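Local coordinates for protein benzoylformate decarboxylase (PDB 4Q9D) that belongs to the thiamine-diphosphate-dependent enzyme family, whose subunits combine two cofactor-binding domains with a Rossmann-like central domain and carry a magnesium ion, at residues M255-L269 with Y280-D294. Sequence-based numbering, arbitrary orientation.
Sequences MTIAGVEQAVSAYDL and YYPYVPGEYLPEGTD
Ile-257 of helix 257-264 sets CG1 over the centre of the Tyr-280 ring, a CH-pi contact 3.6 Å from CG1 to the centroid and 7° off the ring normal. This helix leads into strand 269-273 of the parallel, Rossmann-like sheet of the central domain; the connection that follows that strand, 280-293, runs alongside the helix in the same direction and leads into strand 294-299. With CG1 beside its own backbone N (chi1 -64°), Ile-257 sends CD1 on to Tyr-288, 3.7 Å from CE1, and to Tyr-283, while CG2 lies on the backbone of Gly-286 and Glu-287. Water 1 accepts from Tyr-280 OH and donates to the carbonyls of Ile-257 and Tyr-288, so one water ties the ring's hydroxyl to both backbones. Met-255 SD approaches the Tyr-281 ring at its edge, a Met-aromatic contact; Tyr-281 OH is hydrogen-bonded to Ser-29 OG of the second subunit. Thr-256 is the N-cap, its OG1 accepting from Gly-259 N, and turns CG2 to Val-284 CG2, 3.7 Å away. One turn on, the extended Glu-261 chain lies alongside Glu-287, their carboxylate planes 81° apart; Glu-287 N reaches Glu-261 OE1 at 3.0 Å, almost straight at hydrogen but from above the carboxylate plane. Val-264 CG2 packs on Pro-290 CD at 3.6 Å. Past the helix, Leu-269 and Asp-294 are parallel neighbours; Asp-294 N bonds Asp-268 O and the Asp-294 carboxylate pairs with Arg-196. Just before this bridge, Thr-293 OG1 donates to Tyr-267 O at 2.8 Å, nearly along the C=O axis.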
loop_
_atom_site.group_PDB
_atom_site.type_symbol
_atom_site.label_atom_id
_atom_site.label_comp_id
_atom_site.label_asym_id
_atom_site.label_seq_id
_atom_site.Cartn_x
_atom_site.Cartn_y
_atom_site.Cartn_z
ATOM N N MET B 255 25.668 21.224 4.497
ATOM C CA MET B 255 24.500 20.469 4.076
ATOM C C MET B 255 24.694 19.766 2.746
ATOM O O MET B 255 23.719 19.354 2.124
ATOM C CB MET B 255 23.261 21.370 4.034
ATOM C CG MET B 255 23.329 22.557 3.069
ATOM S SD MET B 255 21.762 23.497 3.065
ATOM C CE MET B 255 21.768 24.138 4.726
ATOM N N THR B 256 25.943 19.628 2.307
ATOM C CA THR B 256 26.223 18.885 1.073
ATOM C C THR B 256 27.254 17.782 1.333
ATOM O O THR B 256 27.997 17.820 2.322
ATOM C CB THR B 256 26.803 19.787 -0.031
ATOM O OG1 THR B 256 28.111 20.210 0.377
ATOM C CG2 THR B 256 25.922 21.021 -0.261
ATOM N N ILE B 257 27.307 16.812 0.432
ATOM C CA ILE B 257 28.303 15.744 0.515
ATOM C C ILE B 257 29.735 16.326 0.469
ATOM O O ILE B 257 30.550 16.062 1.362
ATOM C CB ILE B 257 28.099 14.699 -0.607
ATOM C CG1 ILE B 257 26.742 13.973 -0.456
ATOM C CG2 ILE B 257 29.235 13.658 -0.590
ATOM C CD1 ILE B 257 26.338 13.211 -1.723
ATOM N N ALA B 258 30.021 17.154 -0.540
ATOM C CA ALA B 258 31.364 17.749 -0.677
ATOM C C ALA B 258 31.712 18.597 0.538
ATOM O O ALA B 258 32.858 18.605 1.003
ATOM C CB ALA B 258 31.459 18.597 -1.971
ATOM N N GLY B 259 30.731 19.318 1.067
ATOM C CA GLY B 259 30.991 20.194 2.205
ATOM C C GLY B 259 31.310 19.448 3.498
ATOM O O GLY B 259 32.247 19.784 4.227
ATOM N N VAL B 260 30.507 18.437 3.798
ATOM C CA VAL B 260 30.776 17.576 4.946
ATOM C C VAL B 260 32.097 16.823 4.796
ATOM O O VAL B 260 32.867 16.722 5.759
ATOM C CB VAL B 260 29.622 16.597 5.220
ATOM C CG1 VAL B 260 30.017 15.576 6.288
ATOM C CG2 VAL B 260 28.363 17.363 5.647
ATOM N N GLU B 261 32.360 16.308 3.591
ATOM C CA GLU B 261 33.642 15.659 3.310
ATOM C C GLU B 261 34.830 16.545 3.726
ATOM O O GLU B 261 35.716 16.106 4.456
ATOM C CB GLU B 261 33.781 15.284 1.825
ATOM C CG GLU B 261 35.195 14.707 1.523
ATOM C CD GLU B 261 35.458 14.356 0.052
ATOM O OE1 GLU B 261 34.648 14.688 -0.840
ATOM O OE2 GLU B 261 36.503 13.726 -0.209
ATOM N N GLN B 262 34.829 17.798 3.264
ATOM C CA GLN B 262 35.870 18.761 3.610
ATOM C C GLN B 262 35.870 19.120 5.092
ATOM O O GLN B 262 36.925 19.309 5.671
ATOM C CB GLN B 262 35.758 20.040 2.754
ATOM C CG GLN B 262 35.987 19.782 1.273
ATOM C CD GLN B 262 35.807 21.044 0.405
ATOM O OE1 GLN B 262 35.796 22.167 0.904
ATOM N NE2 GLN B 262 35.661 20.846 -0.895
ATOM N N ALA B 263 34.700 19.200 5.718
ATOM C CA ALA B 263 34.660 19.568 7.144
ATOM C C ALA B 263 35.191 18.455 8.047
ATOM O O ALA B 263 35.721 18.726 9.121
ATOM C CB ALA B 263 33.262 19.970 7.578
ATOM N N VAL B 264 35.041 17.201 7.632
ATOM C CA VAL B 264 35.472 16.115 8.511
ATOM C C VAL B 264 36.874 15.579 8.169
ATOM O O VAL B 264 37.413 14.766 8.918
ATOM C CB VAL B 264 34.458 14.929 8.547
ATOM C CG1 VAL B 264 32.985 15.433 8.809
ATOM C CG2 VAL B 264 34.570 14.129 7.268
ATOM N N SER B 265 37.455 16.016 7.047
ATOM C CA SER B 265 38.747 15.468 6.596
ATOM C C SER B 265 39.914 15.721 7.567
ATOM O O SER B 265 40.906 14.996 7.548
ATOM C CB SER B 265 39.109 15.996 5.212
ATOM O OG SER B 265 39.217 17.397 5.283
ATOM N N ALA B 266 39.784 16.730 8.423
ATOM C CA ALA B 266 40.788 17.007 9.444
ATOM C C ALA B 266 40.759 15.988 10.569
ATOM O O ALA B 266 41.668 15.958 11.386
ATOM C CB ALA B 266 40.553 18.400 10.040
ATOM N N TYR B 267 39.694 15.190 10.652
ATOM C CA TYR B 267 39.521 14.292 11.793
ATOM C C TYR B 267 39.754 12.843 11.416
ATOM O O TYR B 267 39.495 12.440 10.289
ATOM C CB TYR B 267 38.132 14.486 12.414
ATOM C CG TYR B 267 37.863 15.934 12.750
ATOM C CD1 TYR B 267 38.520 16.552 13.809
ATOM C CD2 TYR B 267 36.977 16.696 11.981
ATOM C CE1 TYR B 267 38.294 17.890 14.120
ATOM C CE2 TYR B 267 36.738 18.033 12.281
ATOM C CZ TYR B 267 37.403 18.624 13.353
ATOM O OH TYR B 267 37.173 19.942 13.657
ATOM N N ASP B 268 40.259 12.045 12.353
ATOM C CA ASP B 268 40.435 10.637 12.052
ATOM C C ASP B 268 39.197 9.827 12.469
ATOM O O ASP B 268 39.048 8.679 12.045
ATOM C CB ASP B 268 41.755 10.059 12.637
ATOM C CG ASP B 268 41.835 10.124 14.178
ATOM O OD1 ASP B 268 41.091 10.881 14.821
ATOM O OD2 ASP B 268 42.679 9.403 14.759
ATOM N N LEU B 269 38.316 10.426 13.286
ATOM C CA LEU B 269 37.085 9.748 13.717
ATOM C C LEU B 269 35.953 10.749 13.960
ATOM O O LEU B 269 36.129 11.736 14.688
ATOM C CB LEU B 269 37.321 8.948 14.997
ATOM C CG LEU B 269 36.084 8.247 15.569
ATOM C CD1 LEU B 269 35.691 7.067 14.676
ATOM C CD2 LEU B 269 36.329 7.778 17.001
ATOM N N TYR B 280 21.745 15.799 4.246
ATOM C CA TYR B 280 22.149 16.547 3.059
ATOM C C TYR B 280 20.916 17.110 2.380
ATOM O O TYR B 280 19.874 16.490 2.408
ATOM C CB TYR B 280 22.813 15.627 2.034
ATOM C CG TYR B 280 24.072 14.889 2.493
ATOM C CD1 TYR B 280 25.242 15.577 2.853
ATOM C CD2 TYR B 280 24.102 13.510 2.491
ATOM C CE1 TYR B 280 26.387 14.882 3.247
ATOM C CE2 TYR B 280 25.235 12.803 2.855
ATOM C CZ TYR B 280 26.379 13.494 3.222
ATOM O OH TYR B 280 27.495 12.768 3.547
ATOM N N TYR B 281 21.073 18.303 1.805
ATOM C CA TYR B 281 20.012 19.012 1.097
ATOM C C TYR B 281 20.356 19.114 -0.388
ATOM O O TYR B 281 20.069 18.194 -1.152
ATOM C CB TYR B 281 19.807 20.406 1.690
ATOM C CG TYR B 281 18.497 21.054 1.298
ATOM C CD1 TYR B 281 17.589 20.392 0.482
ATOM C CD2 TYR B 281 18.170 22.327 1.746
ATOM C CE1 TYR B 281 16.391 20.981 0.122
ATOM C CE2 TYR B 281 16.974 22.923 1.391
ATOM C CZ TYR B 281 16.090 22.245 0.579
ATOM O OH TYR B 281 14.898 22.835 0.224
ATOM N N PRO B 282 20.977 20.219 -0.804
ATOM C CA PRO B 282 21.406 20.313 -2.213
ATOM C C PRO B 282 22.508 19.311 -2.532
ATOM O O PRO B 282 23.221 18.843 -1.627
ATOM C CB PRO B 282 21.948 21.737 -2.339
ATOM C CG PRO B 282 22.326 22.151 -0.924
ATOM C CD PRO B 282 21.510 21.318 0.031
ATOM N N TYR B 283 22.615 18.949 -3.807
ATOM C CA TYR B 283 23.591 17.959 -4.233
ATOM C C TYR B 283 24.889 18.629 -4.698
ATOM O O TYR B 283 24.867 19.355 -5.671
ATOM C CB TYR B 283 23.033 17.123 -5.377
ATOM C CG TYR B 283 24.002 16.065 -5.797
ATOM C CD1 TYR B 283 24.372 15.074 -4.905
ATOM C CD2 TYR B 283 24.577 16.062 -7.079
ATOM C CE1 TYR B 283 25.258 14.076 -5.258
ATOM C CE2 TYR B 283 25.473 15.065 -7.445
ATOM C CZ TYR B 283 25.809 14.069 -6.516
ATOM O OH TYR B 283 26.704 13.071 -6.829
ATOM N N VAL B 284 25.993 18.391 -3.988
ATOM C CA VAL B 284 27.320 18.760 -4.465
ATOM C C VAL B 284 28.173 17.525 -4.281
ATOM O O VAL B 284 28.382 17.086 -3.153
ATOM C CB VAL B 284 27.937 19.941 -3.687
ATOM C CG1 VAL B 284 29.362 20.286 -4.249
ATOM C CG2 VAL B 284 27.018 21.174 -3.768
ATOM N N PRO B 285 28.651 16.950 -5.400
ATOM C CA PRO B 285 29.271 15.625 -5.368
ATOM C C PRO B 285 30.583 15.587 -4.586
ATOM O O PRO B 285 31.342 16.561 -4.560
ATOM C CB PRO B 285 29.461 15.259 -6.854
ATOM C CG PRO B 285 29.372 16.538 -7.606
ATOM C CD PRO B 285 28.529 17.498 -6.771
ATOM N N GLY B 286 30.809 14.454 -3.930
ATOM C CA GLY B 286 32.014 14.206 -3.153
ATOM C C GLY B 286 32.005 12.772 -2.637
ATOM O O GLY B 286 31.251 11.934 -3.132
ATOM N N GLU B 287 32.829 12.503 -1.631
ATOM C CA GLU B 287 32.847 11.222 -0.951
ATOM C C GLU B 287 32.045 11.428 0.322
ATOM O O GLU B 287 32.243 12.428 1.004
ATOM C CB GLU B 287 34.287 10.836 -0.577
ATOM C CG GLU B 287 35.243 10.740 -1.770
ATOM C CD GLU B 287 34.734 9.783 -2.817
ATOM O OE1 GLU B 287 34.343 8.651 -2.448
ATOM O OE2 GLU B 287 34.693 10.175 -4.007
ATOM N N TYR B 288 31.157 10.491 0.644
ATOM C CA TYR B 288 30.441 10.536 1.914
ATOM C C TYR B 288 31.422 10.732 3.057
ATOM O O TYR B 288 31.208 11.579 3.935
ATOM C CB TYR B 288 29.615 9.257 2.110
ATOM C CG TYR B 288 28.446 9.189 1.161
ATOM C CD1 TYR B 288 27.460 10.175 1.195
ATOM C CD2 TYR B 288 28.322 8.159 0.227
ATOM C CE1 TYR B 288 26.379 10.153 0.326
ATOM C CE2 TYR B 288 27.215 8.126 -0.662
ATOM C CZ TYR B 288 26.254 9.121 -0.588
ATOM O OH TYR B 288 25.182 9.148 -1.459
ATOM N N LEU B 289 32.504 9.952 3.035
ATOM C CA LEU B 289 33.557 10.040 4.045
ATOM C C LEU B 289 34.875 9.966 3.339
ATOM O O LEU B 289 35.135 9.002 2.627
ATOM C CB LEU B 289 33.540 8.828 4.958
ATOM C CG LEU B 289 32.999 8.809 6.368
ATOM C CD1 LEU B 289 33.497 7.521 7.058
ATOM C CD2 LEU B 289 33.340 10.046 7.133
ATOM N N PRO B 290 35.739 10.942 3.576
ATOM C CA PRO B 290 37.086 10.876 2.983
ATOM C C PRO B 290 37.951 9.776 3.621
ATOM O O PRO B 290 37.879 9.547 4.840
ATOM C CB PRO B 290 37.672 12.253 3.301
ATOM C CG PRO B 290 36.937 12.684 4.575
ATOM C CD PRO B 290 35.558 12.090 4.481
ATOM N N GLU B 291 38.748 9.100 2.794
ATOM C CA GLU B 291 39.723 8.118 3.261
ATOM C C GLU B 291 40.571 8.663 4.413
ATOM O O GLU B 291 40.973 9.821 4.412
ATOM C CB GLU B 291 40.619 7.676 2.110
ATOM C CG GLU B 291 41.523 6.500 2.455
ATOM C CD GLU B 291 42.473 6.162 1.325
ATOM O OE1 GLU B 291 43.355 6.996 1.015
ATOM O OE2 GLU B 291 42.336 5.065 0.741
ATOM N N GLY B 292 40.788 7.843 5.431
ATOM C CA GLY B 292 41.466 8.337 6.617
ATOM C C GLY B 292 40.530 8.815 7.723
ATOM O O GLY B 292 40.968 9.072 8.853
ATOM N N THR B 293 39.238 8.946 7.418
ATOM C CA THR B 293 38.289 9.340 8.459
ATOM C C THR B 293 37.299 8.216 8.705
ATOM O O THR B 293 36.585 7.818 7.786
ATOM C CB THR B 293 37.512 10.610 8.070
ATOM O OG1 THR B 293 38.432 11.674 7.818
ATOM C CG2 THR B 293 36.571 11.017 9.200
ATOM N N ASP B 294 37.258 7.689 9.923
ATOM C CA ASP B 294 36.248 6.680 10.271
ATOM C C ASP B 294 35.016 7.341 10.891
ATOM O O ASP B 294 35.092 8.486 11.364
ATOM C CB ASP B 294 36.804 5.647 11.252
ATOM C CG ASP B 294 37.868 4.741 10.626
ATOM O OD1 ASP B 294 37.849 4.509 9.398
ATOM O OD2 ASP B 294 38.719 4.246 11.386
HETATM O O HOH W 1 29.890 13.941 3.269
HETATM O O HOH W 2 24.997 16.850 -1.327
HETATM O O HOH W 3 40.623 6.763 11.138
#